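Local coordinates for protein gluconate kinase (Lactobacillus acidophilus, PDB 3LL3) that probably phosphorylates a sugar or sugar acid with ATP as a kinase of the FGGY family, and binds D-xylulose and ATP, at residues 9-14 with 77-82; 46-51 with 93-98; 321-326 with 364-369. One frame throughout, in Å; residues are numbered along the deposited sequence.

Contacts 1 and 2 lie in the N-terminal FGGY region and touch, whereas contact 3 belongs to the C-terminal region, with its centre about 36 Å from that of contact 1. Contact 1 is core: neighbouring parallel strands of the central sheet, joined by backbone hydrogen bonds, the second of which runs on to the bound D-xylulose. Contact 2, partly buried, is a short antiparallel strand pair where backbone bonds are joined by an E46-N95 side-chain bond and two waters. Helix 49-65 starts in contact 2 and leads toward strand 70-78 of contact 1, and S82 packs against S96. Contact 3 joins two helix ends farther out and relies on small apolar side chains.

Contact 1: 9-14 with 77-82; sequences MDVGTT and SSQMHS. With XUL (D-xylulose), chain E.
D10 pairs with S77, and V11 with S78, in parallel register, joining strands 4-11 and 70-78 at the centre of the mixed sheet of the actin-like ATPase fold to which FGGY kinases belong. Backbone bonds dominate: S77 N donates to M9 O, V11 N to S77 O over 2.7 Å, and Q79 N to V11 O in an almost straight bond (177° at the hydrogen), which carries the pairing one residue past the end of strand 70-78.

Polar side chains add little between the strands. S77 OG makes a weak bond to D10 OD1, while the other carboxylate oxygen of D10 is held in a salt bridge by K17. Packing comes mainly from Q79: CG, set between its backbone N and carbonyl carbon (chi1 65°), lies 3.5 Å from V11 O, and the Q79 and T13 side chains pass at a slant, Q79 CD 3.9 Å from T13 CG2.

Beyond the strands, the 77-82 segment becomes part of the sugar pocket, where R344 and D239 also bind the ligand. M80 CB covers one face of the H81 ring, 3.5 Å above its centre. M80 N donates to D-xylulose O5 over 3.0 Å, and at the ring edge H81 NE2 donates to D-xylulose O2 over 2.9 Å.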
loop_
_atom_site.group_PDB
_atom_site.type_symbol
_atom_site.label_atom_id
_atom_site.label_comp_id
_atom_site.label_asym_id
_atom_site.label_seq_id
_atom_site.Cartn_x
_atom_site.Cartn_y
_atom_site.Cartn_z
HETATM N N MSE A 9 -22.767 -36.174 -3.687
HETATM C CA MSE A 9 -23.398 -34.942 -3.252
HETATM C C MSE A 9 -22.358 -34.052 -2.614
HETATM O O MSE A 9 -21.470 -34.540 -1.927
HETATM C CB MSE A 9 -24.472 -35.248 -2.213
HETATM C CG MSE A 9 -25.559 -36.196 -2.711
HETATM SE SE MSE A 9 -26.716 -35.300 -4.003
HETATM C CE MSE A 9 -27.629 -34.020 -2.824
ATOM N N ASP A 10 -22.492 -32.748 -2.813
ATOM C CA ASP A 10 -21.573 -31.783 -2.247
ATOM C C ASP A 10 -22.383 -30.706 -1.533
ATOM O O ASP A 10 -22.947 -29.818 -2.169
ATOM C CB ASP A 10 -20.762 -31.161 -3.369
ATOM C CG ASP A 10 -19.772 -30.130 -2.876
ATOM O OD1 ASP A 10 -18.992 -30.447 -1.945
ATOM O OD2 ASP A 10 -19.759 -29.011 -3.446
ATOM N N VAL A 11 -22.444 -30.789 -0.208
ATOM C CA VAL A 11 -23.313 -29.922 0.559
ATOM C C VAL A 11 -22.539 -28.689 0.997
ATOM O O VAL A 11 -21.929 -28.657 2.076
ATOM C CB VAL A 11 -23.944 -30.673 1.776
ATOM C CG1 VAL A 11 -25.025 -29.830 2.422
ATOM C CG2 VAL A 11 -24.520 -32.013 1.324
ATOM N N GLY A 12 -22.550 -27.671 0.144
ATOM C CA GLY A 12 -21.784 -26.472 0.411
ATOM C C GLY A 12 -22.598 -25.408 1.100
ATOM O O GLY A 12 -23.799 -25.562 1.300
ATOM N N THR A 13 -21.943 -24.330 1.501
ATOM C CA THR A 13 -22.672 -23.152 1.932
ATOM C C THR A 13 -23.289 -22.562 0.663
ATOM O O THR A 13 -22.731 -22.710 -0.434
ATOM C CB THR A 13 -21.741 -22.138 2.619
ATOM O OG1 THR A 13 -20.529 -22.012 1.865
ATOM C CG2 THR A 13 -21.376 -22.618 4.020
ATOM N N THR A 14 -24.448 -21.929 0.801
ATOM C CA THR A 14 -25.183 -21.360 -0.345
ATOM C C THR A 14 -25.764 -22.346 -1.375
ATOM O O THR A 14 -26.760 -22.022 -2.014
ATOM C CB THR A 14 -24.395 -20.252 -1.095
ATOM O OG1 THR A 14 -23.335 -20.840 -1.851
ATOM C CG2 THR A 14 -23.812 -19.253 -0.121
ATOM N N SER A 77 -20.090 -35.268 0.274
ATOM C CA SER A 77 -19.034 -34.318 0.578
ATOM C C SER A 77 -19.745 -33.121 1.211
ATOM O O SER A 77 -20.853 -32.766 0.798
ATOM C CB SER A 77 -18.307 -33.900 -0.695
ATOM O OG SER A 77 -17.388 -32.860 -0.425
ATOM N N SER A 78 -19.154 -32.529 2.243
ATOM C CA SER A 78 -19.873 -31.509 3.001
ATOM C C SER A 78 -18.972 -30.389 3.524
ATOM O O SER A 78 -17.826 -30.638 3.896
ATOM C CB SER A 78 -20.613 -32.173 4.173
ATOM O OG SER A 78 -21.212 -31.208 5.020
ATOM N N GLN A 79 -19.510 -29.170 3.555
ATOM C CA GLN A 79 -18.894 -28.065 4.267
ATOM C C GLN A 79 -18.528 -28.525 5.679
ATOM O O GLN A 79 -19.128 -29.454 6.205
ATOM C CB GLN A 79 -19.880 -26.906 4.379
ATOM C CG GLN A 79 -21.090 -27.255 5.225
ATOM C CD GLN A 79 -22.187 -26.206 5.165
ATOM O OE1 GLN A 79 -23.071 -26.250 4.305
ATOM N NE2 GLN A 79 -22.160 -25.281 6.111
HETATM N N MSE A 80 -17.542 -27.870 6.271
HETATM C CA MSE A 80 -17.036 -28.229 7.590
HETATM C C MSE A 80 -17.437 -27.218 8.650
HETATM O O MSE A 80 -17.848 -26.111 8.325
HETATM C CB MSE A 80 -15.520 -28.326 7.559
HETATM C CG MSE A 80 -15.004 -29.351 6.585
HETATM SE SE MSE A 80 -13.053 -29.543 6.686
HETATM C CE MSE A 80 -12.973 -30.609 8.358
ATOM N N HIS A 81 -17.336 -27.633 9.911
ATOM C CA HIS A 81 -17.418 -26.731 11.051
ATOM C C HIS A 81 -18.840 -26.265 11.370
ATOM O O HIS A 81 -19.026 -25.418 12.241
ATOM C CB HIS A 81 -16.511 -25.502 10.848
ATOM C CG HIS A 81 -15.137 -25.825 10.337
ATOM N ND1 HIS A 81 -14.292 -26.719 10.964
ATOM C CD2 HIS A 81 -14.453 -25.354 9.266
ATOM C CE1 HIS A 81 -13.159 -26.802 10.287
ATOM N NE2 HIS A 81 -13.229 -25.980 9.256
ATOM N N SER A 82 -19.841 -26.799 10.681
ATOM C CA SER A 82 -21.212 -26.375 10.946
ATOM C C SER A 82 -21.710 -27.007 12.250
ATOM O O SER A 82 -21.243 -28.065 12.657
ATOM C CB SER A 82 -22.156 -26.723 9.792
ATOM O OG SER A 82 -22.463 -28.116 9.757
HETATM C C1 XUL E . -11.582 -26.426 5.469
HETATM C C2 XUL E . -11.944 -25.234 6.371
HETATM C C3 XUL E . -13.099 -24.273 5.973
HETATM C C4 XUL E . -14.033 -24.775 4.854
HETATM C C5 XUL E . -14.963 -25.924 5.289
HETATM O O1 XUL E . -10.290 -26.249 4.939
HETATM O O2 XUL E . -11.289 -25.025 7.365
HETATM O O3 XUL E . -12.557 -23.058 5.520
HETATM O O4 XUL E . -14.822 -23.682 4.443
HETATM O O5 XUL E . -16.110 -25.986 4.477
#

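Contact 2: 46-51 with 93-98; sequences EEDPKL and LTNSIT
E47 and S96 form an antiparallel hydrogen-bonded pair, and this is the tight part of the contact. E47 N donates to S96 O over 2.9 Å and S96 N to E47 O over 2.8 Å. Behind this pair the ring of P49 closes in, its CD 3.7 Å from S96 N and its CG near S96 CB. The T98 and E47 side chains cross at about a right angle, T98 CG2 3.8 Å from E47 CD, while T98 OG1 is bonded to A45 O. On this buried face a water links E47 OE1 to S96 OG, 2.6 Å from each.

The side of E46 and N95 is more open to solvent. With CG anti to its carbonyl carbon (chi1 -58°) and the chain extended, E46 sets its carboxylate across N95, the carboxylate and amide planes 67° apart. N95 ND2 donates to E46 OE1 over 3.0 Å, and this oxygen lies in the amide plane. A second water accepts from N95 N and donates weakly to the same OE1; Q44 holds the other oxygen.

D48 caps helix 49-65 by accepting from K50 N at OD1, 2.8 Å away; the two-stranded sheet of the N-terminal FGGY region leads straight into this helix start.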
loop_
_atom_site.group_PDB
_atom_site.type_symbol
_atom_site.label_atom_id
_atom_site.label_comp_id
_atom_site.label_asym_id
_atom_site.label_seq_id
_atom_site.Cartn_x
_atom_site.Cartn_y
_atom_site.Cartn_z
ATOM N N GLU A 46 -25.888 -18.210 9.137
ATOM C CA GLU A 46 -26.632 -19.436 9.414
ATOM C C GLU A 46 -27.389 -19.865 8.170
ATOM O O GLU A 46 -27.638 -19.059 7.271
ATOM C CB GLU A 46 -27.643 -19.220 10.547
ATOM C CG GLU A 46 -27.046 -18.750 11.865
ATOM C CD GLU A 46 -28.102 -18.567 12.953
ATOM O OE1 GLU A 46 -29.303 -18.760 12.672
ATOM O OE2 GLU A 46 -27.727 -18.236 14.092
ATOM N N GLU A 47 -27.751 -21.137 8.107
ATOM C CA GLU A 47 -28.695 -21.560 7.089
ATOM C C GLU A 47 -29.690 -22.539 7.681
ATOM O O GLU A 47 -29.416 -23.181 8.703
ATOM C CB GLU A 47 -27.990 -22.116 5.842
ATOM C CG GLU A 47 -26.748 -22.935 6.120
ATOM C CD GLU A 47 -25.818 -23.046 4.907
ATOM O OE1 GLU A 47 -25.154 -24.096 4.767
ATOM O OE2 GLU A 47 -25.744 -22.098 4.098
ATOM N N ASP A 48 -30.855 -22.628 7.046
ATOM C CA ASP A 48 -31.948 -23.470 7.527
ATOM C C ASP A 48 -31.750 -24.924 7.084
ATOM O O ASP A 48 -31.805 -25.230 5.889
ATOM C CB ASP A 48 -33.285 -22.921 7.014
ATOM C CG ASP A 48 -34.497 -23.670 7.575
ATOM O OD1 ASP A 48 -34.344 -24.798 8.096
ATOM O OD2 ASP A 48 -35.615 -23.122 7.480
ATOM N N PRO A 49 -31.500 -25.823 8.051
ATOM C CA PRO A 49 -31.265 -27.236 7.744
ATOM C C PRO A 49 -32.429 -27.853 6.969
ATOM O O PRO A 49 -32.180 -28.708 6.125
ATOM C CB PRO A 49 -31.125 -27.874 9.129
ATOM C CG PRO A 49 -30.640 -26.785 9.979
ATOM C CD PRO A 49 -31.343 -25.551 9.489
ATOM N N LYS A 50 -33.660 -27.417 7.240
ATOM C CA LYS A 50 -34.832 -27.903 6.497
ATOM C C LYS A 50 -34.777 -27.553 4.995
ATOM O O LYS A 50 -35.090 -28.393 4.142
ATOM C CB LYS A 50 -36.129 -27.375 7.120
ATOM C CG LYS A 50 -36.454 -27.985 8.465
ATOM C CD LYS A 50 -37.621 -27.281 9.138
ATOM C CE LYS A 50 -38.251 -28.170 10.190
ATOM N NZ LYS A 50 -38.742 -29.444 9.590
ATOM N N LEU A 51 -34.386 -26.318 4.684
ATOM C CA LEU A 51 -34.179 -25.890 3.298
ATOM C C LEU A 51 -33.085 -26.693 2.612
ATOM O O LEU A 51 -33.236 -27.120 1.464
ATOM C CB LEU A 51 -33.831 -24.400 3.231
ATOM C CG LEU A 51 -35.022 -23.446 3.232
ATOM C CD1 LEU A 51 -36.065 -23.907 4.244
ATOM C CD2 LEU A 51 -34.585 -22.021 3.517
ATOM N N LEU A 93 -33.277 -27.105 17.267
ATOM C CA LEU A 93 -33.245 -26.069 18.294
ATOM C C LEU A 93 -32.571 -24.810 17.755
ATOM O O LEU A 93 -32.743 -23.714 18.303
ATOM C CB LEU A 93 -32.463 -26.554 19.521
ATOM C CG LEU A 93 -33.132 -27.554 20.464
ATOM C CD1 LEU A 93 -32.164 -28.052 21.539
ATOM C CD2 LEU A 93 -34.358 -26.926 21.101
ATOM N N THR A 94 -31.776 -24.985 16.697
ATOM C CA THR A 94 -31.010 -23.897 16.098
ATOM C C THR A 94 -31.003 -24.099 14.588
ATOM O O THR A 94 -31.351 -25.170 14.095
ATOM C CB THR A 94 -29.523 -23.935 16.523
ATOM O OG1 THR A 94 -28.911 -25.098 15.964
ATOM C CG2 THR A 94 -29.355 -23.984 18.037
ATOM N N ASN A 95 -30.602 -23.072 13.856
ATOM C CA ASN A 95 -30.245 -23.251 12.450
ATOM C C ASN A 95 -28.864 -23.886 12.351
ATOM O O ASN A 95 -28.229 -24.184 13.365
ATOM C CB ASN A 95 -30.231 -21.908 11.723
ATOM C CG ASN A 95 -31.622 -21.371 11.465
ATOM O OD1 ASN A 95 -32.520 -22.108 11.072
ATOM N ND2 ASN A 95 -31.801 -20.075 11.674
ATOM N N SER A 96 -28.384 -24.081 11.129
ATOM C CA SER A 96 -27.024 -24.541 10.945
ATOM C C SER A 96 -26.113 -23.334 11.047
ATOM O O SER A 96 -26.157 -22.443 10.200
ATOM C CB SER A 96 -26.859 -25.227 9.592
ATOM O OG SER A 96 -25.522 -25.654 9.409
ATOM N N ILE A 97 -25.302 -23.294 12.095
ATOM C CA ILE A 97 -24.364 -22.197 12.294
ATOM C C ILE A 97 -23.097 -22.512 11.513
ATOM O O ILE A 97 -22.313 -23.367 11.923
ATOM C CB ILE A 97 -24.032 -22.027 13.787
ATOM C CG1 ILE A 97 -25.319 -21.897 14.603
ATOM C CG2 ILE A 97 -23.137 -20.816 14.013
ATOM C CD1 ILE A 97 -25.072 -21.640 16.049
ATOM N N THR A 98 -22.902 -21.845 10.376
ATOM C CA THR A 98 -21.811 -22.211 9.462
ATOM C C THR A 98 -20.432 -21.789 9.932
ATOM O O THR A 98 -20.290 -20.998 10.858
ATOM C CB THR A 98 -22.013 -21.619 8.059
ATOM O OG1 THR A 98 -21.744 -20.210 8.090
ATOM C CG2 THR A 98 -23.441 -21.882 7.581
HETATM O O HOH W 1 -29.825 -20.693 15.246
HETATM O O HOH W 2 -24.799 -25.387 6.950
#

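Contact 3: 321-326 with 364-369; sequences LDVAQT and QKPEMA
Helices 321-325 and 365-369 cross steeply at -109°, their axes 7.7 Å apart at the closest point. The C-terminal end of the first meets the opening turn of the second, and A324 lies nearest P366 in the backbone, with CA atoms 4.8 Å apart.

P366 carries most of the side-chain contact. V323, whose chi1 of 178° puts CG1 beside its own carbonyl carbon, lays that methyl 3.8 Å from P366 CG. On the same ring T326 OG1 comes within 3.4 Å of P366 CB. That hydroxyl is turned by a chi1 of 65° back onto its own helix and donates to V323 O over 2.7 Å, in the carbonyl plane on a lone pair. V323 O also accepts from T326 N, so two donors share it.

The packing joins helix 317-325 to the start of the long helix 365-388 in the C-terminal FGGY region. L321, on another side of the first helix, touches ATP, while K365 and M368 reach the second subunit. Deeper in the crossing, the methyls of A324 and A369 meet, CB to CB at 4.0 Å. At the N-cap, Q364 N donates to E367 OE1 over 3.0 Å, and R332 forms a salt bridge with the other oxygen of E367.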
loop_
_atom_site.group_PDB
_atom_site.type_symbol
_atom_site.label_atom_id
_atom_site.label_comp_id
_atom_site.label_asym_id
_atom_site.label_seq_id
_atom_site.Cartn_x
_atom_site.Cartn_y
_atom_site.Cartn_z
ATOM N N LEU A 321 -5.785 -9.639 -16.896
ATOM C CA LEU A 321 -4.632 -10.499 -17.081
ATOM C C LEU A 321 -3.737 -9.967 -18.198
ATOM O O LEU A 321 -2.516 -9.940 -18.070
ATOM C CB LEU A 321 -5.098 -11.913 -17.424
ATOM C CG LEU A 321 -5.849 -12.597 -16.286
ATOM C CD1 LEU A 321 -6.389 -13.935 -16.751
ATOM C CD2 LEU A 321 -4.926 -12.764 -15.085
ATOM N N ASP A 322 -4.353 -9.555 -19.299
ATOM C CA ASP A 322 -3.593 -9.007 -20.424
ATOM C C ASP A 322 -2.752 -7.816 -19.957
ATOM O O ASP A 322 -1.552 -7.739 -20.234
ATOM C CB ASP A 322 -4.517 -8.592 -21.577
ATOM C CG ASP A 322 -5.098 -9.782 -22.330
ATOM O OD1 ASP A 322 -4.531 -10.901 -22.236
ATOM O OD2 ASP A 322 -6.128 -9.590 -23.019
ATOM N N VAL A 323 -3.371 -6.895 -19.229
ATOM C CA VAL A 323 -2.630 -5.713 -18.770
ATOM C C VAL A 323 -1.523 -6.085 -17.792
ATOM O O VAL A 323 -0.390 -5.599 -17.901
ATOM C CB VAL A 323 -3.556 -4.684 -18.133
ATOM C CG1 VAL A 323 -2.749 -3.502 -17.621
ATOM C CG2 VAL A 323 -4.606 -4.229 -19.144
ATOM N N ALA A 324 -1.853 -6.949 -16.831
ATOM C CA ALA A 324 -0.882 -7.389 -15.829
ATOM C C ALA A 324 0.361 -7.977 -16.487
ATOM O O ALA A 324 1.487 -7.737 -16.052
ATOM C CB ALA A 324 -1.512 -8.405 -14.878
ATOM N N GLN A 325 0.153 -8.740 -17.547
ATOM C CA GLN A 325 1.271 -9.373 -18.242
ATOM C C GLN A 325 2.235 -8.395 -18.907
ATOM O O GLN A 325 3.373 -8.766 -19.182
ATOM C CB GLN A 325 0.771 -10.416 -19.248
ATOM C CG GLN A 325 0.100 -11.597 -18.574
ATOM C CD GLN A 325 -0.450 -12.605 -19.557
ATOM O OE1 GLN A 325 -1.669 -12.776 -19.680
ATOM N NE2 GLN A 325 0.446 -13.281 -20.267
ATOM N N THR A 326 1.814 -7.151 -19.150
ATOM C CA THR A 326 2.747 -6.173 -19.709
ATOM C C THR A 326 3.734 -5.617 -18.684
ATOM O O THR A 326 4.636 -4.871 -19.044
ATOM C CB THR A 326 2.048 -5.015 -20.447
ATOM O OG1 THR A 326 1.283 -4.238 -19.524
ATOM C CG2 THR A 326 1.140 -5.537 -21.541
ATOM N N GLN A 364 3.107 1.903 -12.934
ATOM C CA GLN A 364 1.895 2.328 -13.614
ATOM C C GLN A 364 0.824 1.250 -13.443
ATOM O O GLN A 364 1.012 0.333 -12.655
ATOM C CB GLN A 364 2.201 2.618 -15.082
ATOM C CG GLN A 364 3.189 3.771 -15.254
ATOM C CD GLN A 364 3.727 3.871 -16.666
ATOM O OE1 GLN A 364 2.970 4.048 -17.618
ATOM N NE2 GLN A 364 5.045 3.754 -16.809
ATOM N N LYS A 365 -0.287 1.345 -14.169
ATOM C CA LYS A 365 -1.361 0.366 -13.995
ATOM C C LYS A 365 -0.900 -1.096 -14.117
ATOM O O LYS A 365 -1.300 -1.936 -13.321
ATOM C CB LYS A 365 -2.531 0.632 -14.941
ATOM C CG LYS A 365 -3.786 -0.212 -14.624
ATOM C CD LYS A 365 -4.736 0.543 -13.706
ATOM C CE LYS A 365 -5.406 1.667 -14.505
ATOM N NZ LYS A 365 -6.426 2.406 -13.720
ATOM N N PRO A 366 -0.071 -1.411 -15.118
ATOM C CA PRO A 366 0.308 -2.827 -15.233
ATOM C C PRO A 366 1.040 -3.347 -14.002
ATOM O O PRO A 366 0.790 -4.472 -13.601
ATOM C CB PRO A 366 1.222 -2.829 -16.460
ATOM C CG PRO A 366 0.643 -1.745 -17.315
ATOM C CD PRO A 366 0.300 -0.655 -16.328
ATOM N N GLU A 367 1.939 -2.550 -13.434
ATOM C CA GLU A 367 2.645 -2.931 -12.212
ATOM C C GLU A 367 1.687 -3.175 -11.037
ATOM O O GLU A 367 1.896 -4.096 -10.252
ATOM C CB GLU A 367 3.666 -1.858 -11.815
ATOM C CG GLU A 367 4.979 -1.875 -12.614
ATOM C CD GLU A 367 4.806 -1.450 -14.067
ATOM O OE1 GLU A 367 3.891 -0.654 -14.386
ATOM O OE2 GLU A 367 5.596 -1.921 -14.894
HETATM N N MSE A 368 0.648 -2.353 -10.903
HETATM C CA MSE A 368 -0.298 -2.559 -9.806
HETATM C C MSE A 368 -1.149 -3.781 -10.039
HETATM O O MSE A 368 -1.378 -4.541 -9.110
HETATM C CB MSE A 368 -1.169 -1.339 -9.557
HETATM C CG MSE A 368 -0.297 -0.130 -9.153
HETATM SE SE MSE A 368 -1.358 1.404 -8.644
HETATM C CE MSE A 368 -1.969 0.810 -6.864
ATOM N N ALA A 369 -1.591 -3.970 -11.285
ATOM C CA ALA A 369 -2.395 -5.130 -11.657
ATOM C C ALA A 369 -1.625 -6.402 -11.376
ATOM O O ALA A 369 -2.148 -7.330 -10.769
ATOM C CB ALA A 369 -2.789 -5.075 -13.144
#